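Local coordinates for VP24 (White spot syndrome virus, PDB 5HLJ), which serves as a major envelope protein of the virus, its natural chain being probably held in the membrane by a transmembrane helix, at residues Y98-R103 and K138-N143; R44-V49 and G66-T71; I105-V110 and M166-G171. All blocks are in the same frame, centred on the assembly; numbering follows the deposited sequence.

Contact 1: Y98-R103 and K138-N143; sequences YNNTKR and KKNRIN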
loop_
_atom_site.group_PDB
_atom_site.type_symbol
_atom_site.label_atom_id
_atom_site.label_comp_id
_atom_site.label_asym_id
_atom_site.label_seq_id
_atom_site.Cartn_x
_atom_site.Cartn_y
_atom_site.Cartn_z
ATOM N N TYR A 98 23.442 -1.915 0.438
ATOM C CA TYR A 98 24.436 -1.019 0.990
ATOM C C TYR A 98 23.856 0.383 1.129
ATOM O O TYR A 98 23.536 1.032 0.137
ATOM C CB TYR A 98 25.693 -1.001 0.113
ATOM C CG TYR A 98 26.832 -0.177 0.672
ATOM C CD1 TYR A 98 27.117 -0.189 2.033
ATOM C CD2 TYR A 98 27.648 0.582 -0.166
ATOM C CE1 TYR A 98 28.156 0.556 2.553
ATOM C CE2 TYR A 98 28.700 1.331 0.348
ATOM C CZ TYR A 98 28.950 1.313 1.704
ATOM O OH TYR A 98 29.994 2.051 2.227
ATOM N N ASN A 99 23.721 0.832 2.371
ATOM C CA ASN A 99 23.276 2.178 2.673
ATOM C C ASN A 99 24.478 3.077 2.912
ATOM O O ASN A 99 25.078 3.077 4.000
ATOM C CB ASN A 99 22.345 2.190 3.894
ATOM C CG ASN A 99 21.922 3.604 4.300
ATOM O OD1 ASN A 99 22.107 4.563 3.548
ATOM N ND2 ASN A 99 21.346 3.732 5.498
ATOM N N ASN A 100 24.825 3.844 1.886
ATOM C CA ASN A 100 25.935 4.776 1.977
ATOM C C ASN A 100 25.441 6.225 1.968
ATOM O O ASN A 100 26.056 7.086 1.352
ATOM C CB ASN A 100 26.927 4.544 0.831
ATOM C CG ASN A 100 28.325 5.076 1.147
ATOM O OD1 ASN A 100 28.654 5.383 2.302
ATOM N ND2 ASN A 100 29.153 5.171 0.123
ATOM N N THR A 101 24.319 6.473 2.639
ATOM C CA THR A 101 23.856 7.824 2.917
ATOM C C THR A 101 24.324 8.204 4.325
ATOM O O THR A 101 25.004 7.426 4.994
ATOM C CB THR A 101 22.308 7.960 2.811
ATOM O OG1 THR A 101 21.678 7.337 3.939
ATOM C CG2 THR A 101 21.781 7.327 1.530
ATOM N N LYS A 102 23.961 9.393 4.779
ATOM C CA LYS A 102 24.394 9.850 6.093
ATOM C C LYS A 102 23.429 9.453 7.214
ATOM O O LYS A 102 23.656 9.794 8.371
ATOM C CB LYS A 102 24.573 11.368 6.093
ATOM C CG LYS A 102 25.702 11.882 5.203
ATOM C CD LYS A 102 25.735 13.409 5.223
ATOM C CE LYS A 102 26.818 13.982 4.312
ATOM N NZ LYS A 102 26.779 15.480 4.278
ATOM N N ARG A 103 22.358 8.733 6.890
ATOM C CA ARG A 103 21.421 8.315 7.933
ATOM C C ARG A 103 20.889 6.908 7.760
ATOM O O ARG A 103 20.841 6.377 6.657
ATOM C CB ARG A 103 20.236 9.270 8.013
ATOM C CG ARG A 103 20.495 10.464 8.886
ATOM C CD ARG A 103 19.226 11.254 9.161
ATOM N NE ARG A 103 18.126 10.467 9.717
ATOM C CZ ARG A 103 17.061 11.017 10.298
ATOM N NH1 ARG A 103 16.968 12.335 10.386
ATOM N NH2 ARG A 103 16.092 10.262 10.798
ATOM N N LYS A 138 20.890 0.061 8.231
ATOM C CA LYS A 138 21.882 0.827 8.981
ATOM C C LYS A 138 22.865 1.483 8.002
ATOM O O LYS A 138 23.257 0.874 7.004
ATOM C CB LYS A 138 22.617 -0.080 9.968
ATOM C CG LYS A 138 21.710 -0.771 10.968
ATOM C CD LYS A 138 21.089 0.232 11.910
ATOM C CE LYS A 138 22.138 0.806 12.858
ATOM N NZ LYS A 138 21.529 1.672 13.903
ATOM N N LYS A 139 23.233 2.729 8.266
ATOM C CA LYS A 139 24.179 3.415 7.391
ATOM C C LYS A 139 25.619 2.888 7.541
ATOM O O LYS A 139 26.024 2.461 8.618
ATOM C CB LYS A 139 24.141 4.914 7.648
ATOM C CG LYS A 139 24.639 5.338 9.009
ATOM C CD LYS A 139 24.705 6.859 9.070
ATOM C CE LYS A 139 25.346 7.323 10.365
ATOM N NZ LYS A 139 24.758 6.635 11.539
ATOM N N ASN A 140 26.365 2.929 6.437
ATOM C CA ASN A 140 27.726 2.402 6.352
ATOM C C ASN A 140 27.760 0.912 6.563
ATOM O O ASN A 140 28.782 0.352 6.964
ATOM C CB ASN A 140 28.656 3.085 7.359
ATOM C CG ASN A 140 28.941 4.518 6.988
ATOM O OD1 ASN A 140 28.655 5.442 7.753
ATOM N ND2 ASN A 140 29.485 4.714 5.789
ATOM N N ARG A 141 26.636 0.265 6.287
ATOM C CA ARG A 141 26.555 -1.161 6.483
ATOM C C ARG A 141 25.853 -1.802 5.307
ATOM O O ARG A 141 25.053 -1.159 4.622
ATOM C CB ARG A 141 25.838 -1.474 7.795
ATOM C CG ARG A 141 26.229 -2.812 8.384
ATOM C CD ARG A 141 25.463 -3.102 9.654
ATOM N NE ARG A 141 25.728 -2.113 10.703
ATOM C CZ ARG A 141 25.133 -2.130 11.895
ATOM N NH1 ARG A 141 24.257 -3.095 12.174
ATOM N NH2 ARG A 141 25.417 -1.194 12.802
ATOM N N ILE A 142 26.193 -3.057 5.040
ATOM C CA ILE A 142 25.421 -3.853 4.109
ATOM C C ILE A 142 24.368 -4.608 4.921
ATOM O O ILE A 142 24.683 -5.260 5.918
ATOM C CB ILE A 142 26.310 -4.815 3.315
ATOM C CG1 ILE A 142 27.503 -4.048 2.731
ATOM C CG2 ILE A 142 25.525 -5.490 2.200
ATOM C CD1 ILE A 142 28.415 -4.896 1.887
ATOM N N ASN A 143 23.114 -4.492 4.503
ATOM C CA ASN A 143 21.990 -5.023 5.263
ATOM C C ASN A 143 21.241 -6.091 4.490
ATOM O O ASN A 143 21.134 -6.022 3.265
ATOM C CB ASN A 143 21.012 -3.910 5.624
ATOM C CG ASN A 143 21.679 -2.725 6.287
ATOM O OD1 ASN A 143 21.697 -2.619 7.519
ATOM N ND2 ASN A 143 22.213 -1.807 5.471
HETATM O O HOH W 1 30.792 1.507 4.854
#

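Contact 2: R44-V49 and G66-T71; sequences RNYGKV and GDIILT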
loop_
_atom_site.group_PDB
_atom_site.type_symbol
_atom_site.label_atom_id
_atom_site.label_comp_id
_atom_site.label_asym_id
_atom_site.label_seq_id
_atom_site.Cartn_x
_atom_site.Cartn_y
_atom_site.Cartn_z
ATOM N N ARG A 44 14.633 11.731 -5.048
ATOM C CA ARG A 44 14.726 13.113 -4.603
ATOM C C ARG A 44 15.385 13.220 -3.228
ATOM O O ARG A 44 16.062 14.195 -2.953
ATOM C CB ARG A 44 13.348 13.798 -4.579
ATOM C CG ARG A 44 12.346 13.294 -5.615
ATOM C CD ARG A 44 11.052 14.154 -5.646
ATOM N NE ARG A 44 10.756 14.804 -4.361
ATOM C CZ ARG A 44 10.053 14.249 -3.365
ATOM N NH1 ARG A 44 9.565 13.006 -3.482
ATOM N NH2 ARG A 44 9.847 14.938 -2.238
ATOM N N ASN A 45 15.193 12.231 -2.364
ATOM C CA ASN A 45 15.661 12.355 -0.990
ATOM C C ASN A 45 16.736 11.346 -0.592
ATOM O O ASN A 45 17.326 11.477 0.473
ATOM C CB ASN A 45 14.480 12.233 -0.020
ATOM C CG ASN A 45 13.395 13.271 -0.279
ATOM O OD1 ASN A 45 12.229 12.928 -0.486
ATOM N ND2 ASN A 45 13.772 14.541 -0.259
ATOM N N TYR A 46 16.993 10.346 -1.432
ATOM C CA TYR A 46 17.878 9.260 -1.029
ATOM C C TYR A 46 19.066 9.089 -1.963
ATOM O O TYR A 46 19.713 8.046 -1.967
ATOM C CB TYR A 46 17.071 7.953 -0.903
ATOM C CG TYR A 46 16.113 8.062 0.249
ATOM C CD1 TYR A 46 16.509 7.728 1.538
ATOM C CD2 TYR A 46 14.843 8.587 0.068
ATOM C CE1 TYR A 46 15.652 7.877 2.607
ATOM C CE2 TYR A 46 13.979 8.741 1.135
ATOM C CZ TYR A 46 14.389 8.388 2.399
ATOM O OH TYR A 46 13.527 8.544 3.455
ATOM N N GLY A 47 19.368 10.123 -2.739
ATOM C CA GLY A 47 20.481 10.052 -3.669
ATOM C C GLY A 47 20.182 9.089 -4.798
ATOM O O GLY A 47 19.014 8.904 -5.170
ATOM N N LYS A 48 21.233 8.471 -5.339
ATOM C CA LYS A 48 21.085 7.552 -6.460
ATOM C C LYS A 48 20.928 6.113 -5.975
ATOM O O LYS A 48 21.715 5.620 -5.166
ATOM C CB LYS A 48 22.281 7.651 -7.424
ATOM C CG LYS A 48 22.049 6.890 -8.751
ATOM C CD LYS A 48 23.344 6.534 -9.494
ATOM C CE LYS A 48 23.690 7.532 -10.604
ATOM N NZ LYS A 48 22.966 7.306 -11.905
ATOM N N VAL A 49 19.903 5.437 -6.467
ATOM C CA VAL A 49 19.745 4.036 -6.158
ATOM C C VAL A 49 20.387 3.234 -7.276
ATOM O O VAL A 49 20.101 3.449 -8.444
ATOM C CB VAL A 49 18.273 3.666 -5.957
ATOM C CG1 VAL A 49 18.090 2.172 -5.965
ATOM C CG2 VAL A 49 17.781 4.253 -4.642
ATOM N N GLY A 66 26.815 4.839 -6.445
ATOM C CA GLY A 66 25.496 5.228 -6.000
ATOM C C GLY A 66 25.497 5.485 -4.522
ATOM O O GLY A 66 26.506 5.320 -3.862
ATOM N N ASP A 67 24.346 5.884 -4.006
ATOM C CA ASP A 67 24.206 6.177 -2.592
ATOM C C ASP A 67 23.624 4.992 -1.813
ATOM O O ASP A 67 23.888 4.817 -0.616
ATOM C CB ASP A 67 23.329 7.420 -2.409
ATOM C CG ASP A 67 23.947 8.667 -3.037
ATOM O OD1 ASP A 67 24.838 9.266 -2.395
ATOM O OD2 ASP A 67 23.540 9.043 -4.165
ATOM N N ILE A 68 22.822 4.193 -2.511
ATOM C CA ILE A 68 22.200 2.988 -1.973
ATOM C C ILE A 68 22.373 1.891 -3.024
ATOM O O ILE A 68 21.957 2.070 -4.173
ATOM C CB ILE A 68 20.697 3.205 -1.653
ATOM C CG1 ILE A 68 20.514 4.288 -0.591
ATOM C CG2 ILE A 68 20.059 1.930 -1.191
ATOM C CD1 ILE A 68 19.069 4.722 -0.404
ATOM N N ILE A 69 23.006 0.780 -2.646
ATOM C CA ILE A 69 23.349 -0.266 -3.602
ATOM C C ILE A 69 22.645 -1.555 -3.231
ATOM O O ILE A 69 22.751 -2.025 -2.092
ATOM C CB ILE A 69 24.885 -0.543 -3.650
ATOM C CG1 ILE A 69 25.685 0.738 -3.434
ATOM C CG2 ILE A 69 25.278 -1.238 -4.962
ATOM C CD1 ILE A 69 25.550 1.746 -4.558
ATOM N N LEU A 70 21.950 -2.148 -4.194
ATOM C CA LEU A 70 21.208 -3.363 -3.939
ATOM C C LEU A 70 21.650 -4.489 -4.857
ATOM O O LEU A 70 21.989 -4.254 -6.018
ATOM C CB LEU A 70 19.708 -3.137 -4.126
ATOM C CG LEU A 70 18.982 -2.045 -3.346
ATOM C CD1 LEU A 70 19.060 -0.708 -4.065
ATOM C CD2 LEU A 70 17.547 -2.472 -3.164
ATOM N N THR A 71 21.623 -5.714 -4.330
ATOM C CA THR A 71 21.764 -6.915 -5.142
ATOM C C THR A 71 20.820 -8.001 -4.603
ATOM O O THR A 71 20.630 -8.127 -3.396
ATOM C CB THR A 71 23.238 -7.437 -5.163
ATOM O OG1 THR A 71 23.338 -8.566 -6.033
ATOM C CG2 THR A 71 23.706 -7.845 -3.766
#

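Contact 3: I105-V110 and M166-G171; sequences ITVDSV and MRFSPG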
loop_
_atom_site.group_PDB
_atom_site.type_symbol
_atom_site.label_atom_id
_atom_site.label_comp_id
_atom_site.label_asym_id
_atom_site.label_seq_id
_atom_site.Cartn_x
_atom_site.Cartn_y
_atom_site.Cartn_z
ATOM N N ILE A 105 18.012 4.266 7.357
ATOM C CA ILE A 105 16.783 4.268 6.575
ATOM C C ILE A 105 15.910 3.097 6.992
ATOM O O ILE A 105 16.413 1.987 7.142
ATOM C CB ILE A 105 17.072 4.147 5.077
ATOM C CG1 ILE A 105 17.892 5.343 4.594
ATOM C CG2 ILE A 105 15.779 3.985 4.297
ATOM C CD1 ILE A 105 18.411 5.163 3.205
ATOM N N THR A 106 14.618 3.329 7.192
ATOM C CA THR A 106 13.701 2.217 7.414
ATOM C C THR A 106 12.933 1.922 6.123
ATOM O O THR A 106 12.412 2.834 5.465
ATOM C CB THR A 106 12.698 2.485 8.577
ATOM O OG1 THR A 106 13.415 2.763 9.792
ATOM C CG2 THR A 106 11.792 1.258 8.818
ATOM N N VAL A 107 12.900 0.656 5.732
ATOM C CA VAL A 107 11.975 0.241 4.691
ATOM C C VAL A 107 10.658 -0.127 5.376
ATOM O O VAL A 107 10.578 -1.134 6.068
ATOM C CB VAL A 107 12.532 -0.930 3.853
ATOM C CG1 VAL A 107 11.602 -1.246 2.681
ATOM C CG2 VAL A 107 13.913 -0.569 3.324
ATOM N N ASP A 108 9.649 0.725 5.194
ATOM C CA ASP A 108 8.383 0.655 5.930
ATOM C C ASP A 108 7.444 -0.407 5.426
ATOM O O ASP A 108 6.759 -1.067 6.208
ATOM C CB ASP A 108 7.649 1.988 5.846
ATOM C CG ASP A 108 8.286 3.048 6.666
ATOM O OD1 ASP A 108 8.554 2.790 7.861
ATOM O OD2 ASP A 108 8.525 4.139 6.109
ATOM N N SER A 109 7.376 -0.536 4.106
ATOM C CA SER A 109 6.387 -1.403 3.496
ATOM C C SER A 109 6.774 -1.709 2.083
ATOM O O SER A 109 7.596 -1.016 1.485
ATOM C CB SER A 109 4.996 -0.757 3.536
ATOM O OG SER A 109 5.025 0.538 2.969
ATOM N N VAL A 110 6.209 -2.776 1.547
ATOM C CA VAL A 110 6.405 -3.073 0.145
ATOM C C VAL A 110 5.068 -3.439 -0.468
ATOM O O VAL A 110 4.147 -3.839 0.234
ATOM C CB VAL A 110 7.413 -4.229 -0.087
ATOM C CG1 VAL A 110 8.693 -3.994 0.688
ATOM C CG2 VAL A 110 6.806 -5.546 0.293
ATOM N N MET A 166 8.763 0.005 -2.853
ATOM C CA MET A 166 9.250 0.056 -1.476
ATOM C C MET A 166 9.132 1.471 -0.937
ATOM O O MET A 166 9.474 2.427 -1.627
ATOM C CB MET A 166 10.708 -0.407 -1.381
ATOM C CG MET A 166 10.959 -1.797 -1.919
ATOM S SD MET A 166 12.641 -2.390 -1.596
ATOM C CE MET A 166 13.600 -1.374 -2.721
ATOM N N ARG A 167 8.668 1.616 0.298
ATOM C CA ARG A 167 8.688 2.927 0.915
ATOM C C ARG A 167 9.888 3.078 1.833
ATOM O O ARG A 167 10.076 2.295 2.757
ATOM C CB ARG A 167 7.394 3.204 1.690
ATOM C CG ARG A 167 7.405 4.596 2.325
ATOM C CD ARG A 167 6.073 4.966 2.975
ATOM N NE ARG A 167 6.226 6.039 3.966
ATOM C CZ ARG A 167 5.459 7.132 4.018
ATOM N NH1 ARG A 167 4.485 7.316 3.121
ATOM N NH2 ARG A 167 5.661 8.050 4.967
ATOM N N PHE A 168 10.704 4.090 1.554
ATOM C CA PHE A 168 11.835 4.458 2.397
ATOM C C PHE A 168 11.464 5.607 3.323
ATOM O O PHE A 168 10.802 6.559 2.905
ATOM C CB PHE A 168 13.048 4.889 1.552
ATOM C CG PHE A 168 13.746 3.763 0.842
ATOM C CD1 PHE A 168 13.195 2.492 0.789
ATOM C CD2 PHE A 168 14.966 3.986 0.213
ATOM C CE1 PHE A 168 13.849 1.454 0.107
ATOM C CE2 PHE A 168 15.630 2.968 -0.452
ATOM C CZ PHE A 168 15.069 1.692 -0.506
ATOM N N SER A 169 11.920 5.547 4.570
ATOM C CA SER A 169 11.770 6.691 5.463
ATOM C C SER A 169 13.008 6.858 6.347
ATOM O O SER A 169 13.754 5.908 6.562
ATOM C CB SER A 169 10.486 6.551 6.302
ATOM O OG SER A 169 10.504 5.370 7.071
ATOM N N PRO A 170 13.245 8.079 6.843
ATOM C CA PRO A 170 14.451 8.322 7.639
ATOM C C PRO A 170 14.391 7.690 9.015
ATOM O O PRO A 170 13.318 7.617 9.604
ATOM C CB PRO A 170 14.490 9.855 7.766
ATOM C CG PRO A 170 13.501 10.370 6.764
ATOM C CD PRO A 170 12.468 9.314 6.634
ATOM N N GLY A 171 15.533 7.246 9.528
ATOM C CA GLY A 171 15.614 6.866 10.925
ATOM C C GLY A 171 15.465 5.376 11.125
ATOM O O GLY A 171 15.446 4.597 10.161
#

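Contact 1: Y98-R103 and K138-N143
The ring of Tyr98 presents an edge to the backbone at Asn140 and Arg141: Tyr98 CD1 lies 3.5 Å from Arg141 O, close to the ring plane. Ile142 approaches the same ring obliquely, its CG1 3.9 Å from Tyr98 CD1. Because Tyr98 CG is anti to the backbone N (chi1 -175°), the phenol reaches along the turn, where a water 2.8 Å from Tyr98 OH donates to Asn140 O, 3.1 Å from it. Asn99 turns to the other face of the sheet and lays its amide beside the CA of Lys139. Its OD1 accepts from Thr101 N, which sits above the carbonyl plane, and from Thr101 OG1 (2.8 Å from Asn99 OD1), which lies in that plane on a lone pair. The backbone part of this grip is an Asx turn, facing a type II beta turn from Lys138 to Arg141, so two turns meet where antiparallel strands 90-99 and 141-151 separate. Asn99 ND2 donates to Arg103 O at 2.9 Å, the acceptor lying close to the plane of the Asn99 amide, and also bonds to Leu137 O; these bonds would fix the amide's rotation. Of two backbone bonds, the shorter runs from Asn140 N to Asn99 O, 2.8 Å, with a C=O...N angle of 177°; the other, from Asn99 N to Arg141 O, is longer. Lys139 CD rests 3.2 Å from Lys102 O, while the Asn100 and Asn140 amides approach with planes 65° apart.

Contact 2: R44-V49 and G66-T71
Asp67 projects toward the bend at Gly47, and its OD2 takes the Lys48 N-H at 2.7 Å from Lys48 N. The bond is nearly straight, 171° at the hydrogen, and meets the anti side of the carboxylate, 17° out of its plane. The hollow that admits this carboxylate is floored by Gly47, whose CA lies 3.3 Å from Asp67 OD2; the absence of a side chain there leaves room for the oxygen. Just beyond, Lys48 O is gripped twice, by Asp67 N at 2.9 Å from it and by Ile68 N at 3.2 Å from it. On the apolar side, Ile68 extends CD1 as a knob against Tyr46, 3.8 Å from Tyr46 CB and beside Tyr46 O. The torsion that sets CG1 of Ile68 next to the backbone N (chi1 -62°) steers this branch there. Val49 supplies the next bump, CG1, which meets Leu70 CD1 at 3.6 Å. Val49 and Ile68 pair as neighbours in parallel strands, the two strands of a beta-alpha-beta unit whose connection carries the short helix 58-61. Strand 33-42 flanks the unit beside Val49 and strand 90-99 beside Ile69, while Phe168 and Met166 of strand 161-170 pack on Ile68 and Leu70.

Contact 3: I105-V110 and M166-G171
Val107 and Phe168 run alongside each other on one face of the sheet, with Val107 CG2 3.8 Å from Phe168 CE1. Ile105 closes on the same aromatic residue from another direction, its CG2 4.0 Å from Phe168 CG, and both aliphatic groups meet the ring obliquely. This is the tightly packed part: all three residues are buried, and Ile68 of strand 68-72 also packs against Ile105 and Phe168. Reciprocal backbone bonds hold the register here, Thr106 N to Ser169 O at 2.8 Å and Ser169 N to Thr106 O at 2.9 Å. The antiparallel pairing of strands 105-114 and 161-170 is then interrupted by a beta bulge. Asp108 and Ser109 together face the single residue Arg167: Asp108 N donates to Arg167 O, Arg167 N donates to Ser109 O, and the near-helical backbone of Asp108 (psi -41°) absorbs the additional residue. The bulge points Asp108 toward the partner strand, where its OD2 receives the Ser169 hydroxyl, Ser169 OG being 2.5 Å away on the syn side. Arg167 NE, 3.7 Å from Asp108 OD2, makes only a long salt bridge, with the oxygen near the guanidinium plane. The extended Arg167 chain carries its NH1 close to NH1 of Arg167 in both neighbouring subunits, so nearby Asp108 probably tempers this gathering of positive charge. Past the bulge, packing is thinner and solvent nearer: Val110 and Ser109 are partly exposed, and Val110 CG1 stands 4.1 Å from Met166 CG. At the other end, partly exposed Gly171 offers its O to Thr106 OG1 at 2.8 Å, the hydroxyl approaching from 43° out of the carbonyl plane.

Overall arrangement
From the N terminus, contact 2 closes first, bringing 66-71 back beside 44-49 across a short crossover that includes helix 58-61. Contact 1 opens later, at 98-103, and closes at 138-143; contact 3 opens at 105-110, inside that span, and closes at 166-171, so contacts 1 and 3 cross rather than nest. All three belong to one mixed sheet. Contact 1 continues it outward from contact 2, since strands 90-99 and 68-72 are neighbours, whereas contact 3 joins strands farther along the sheet order. Tyr46 nevertheless bridges contacts 2 and 3 by packing on Ile105 and Pro170, and Arg103 of contact 1 also reaches Pro170.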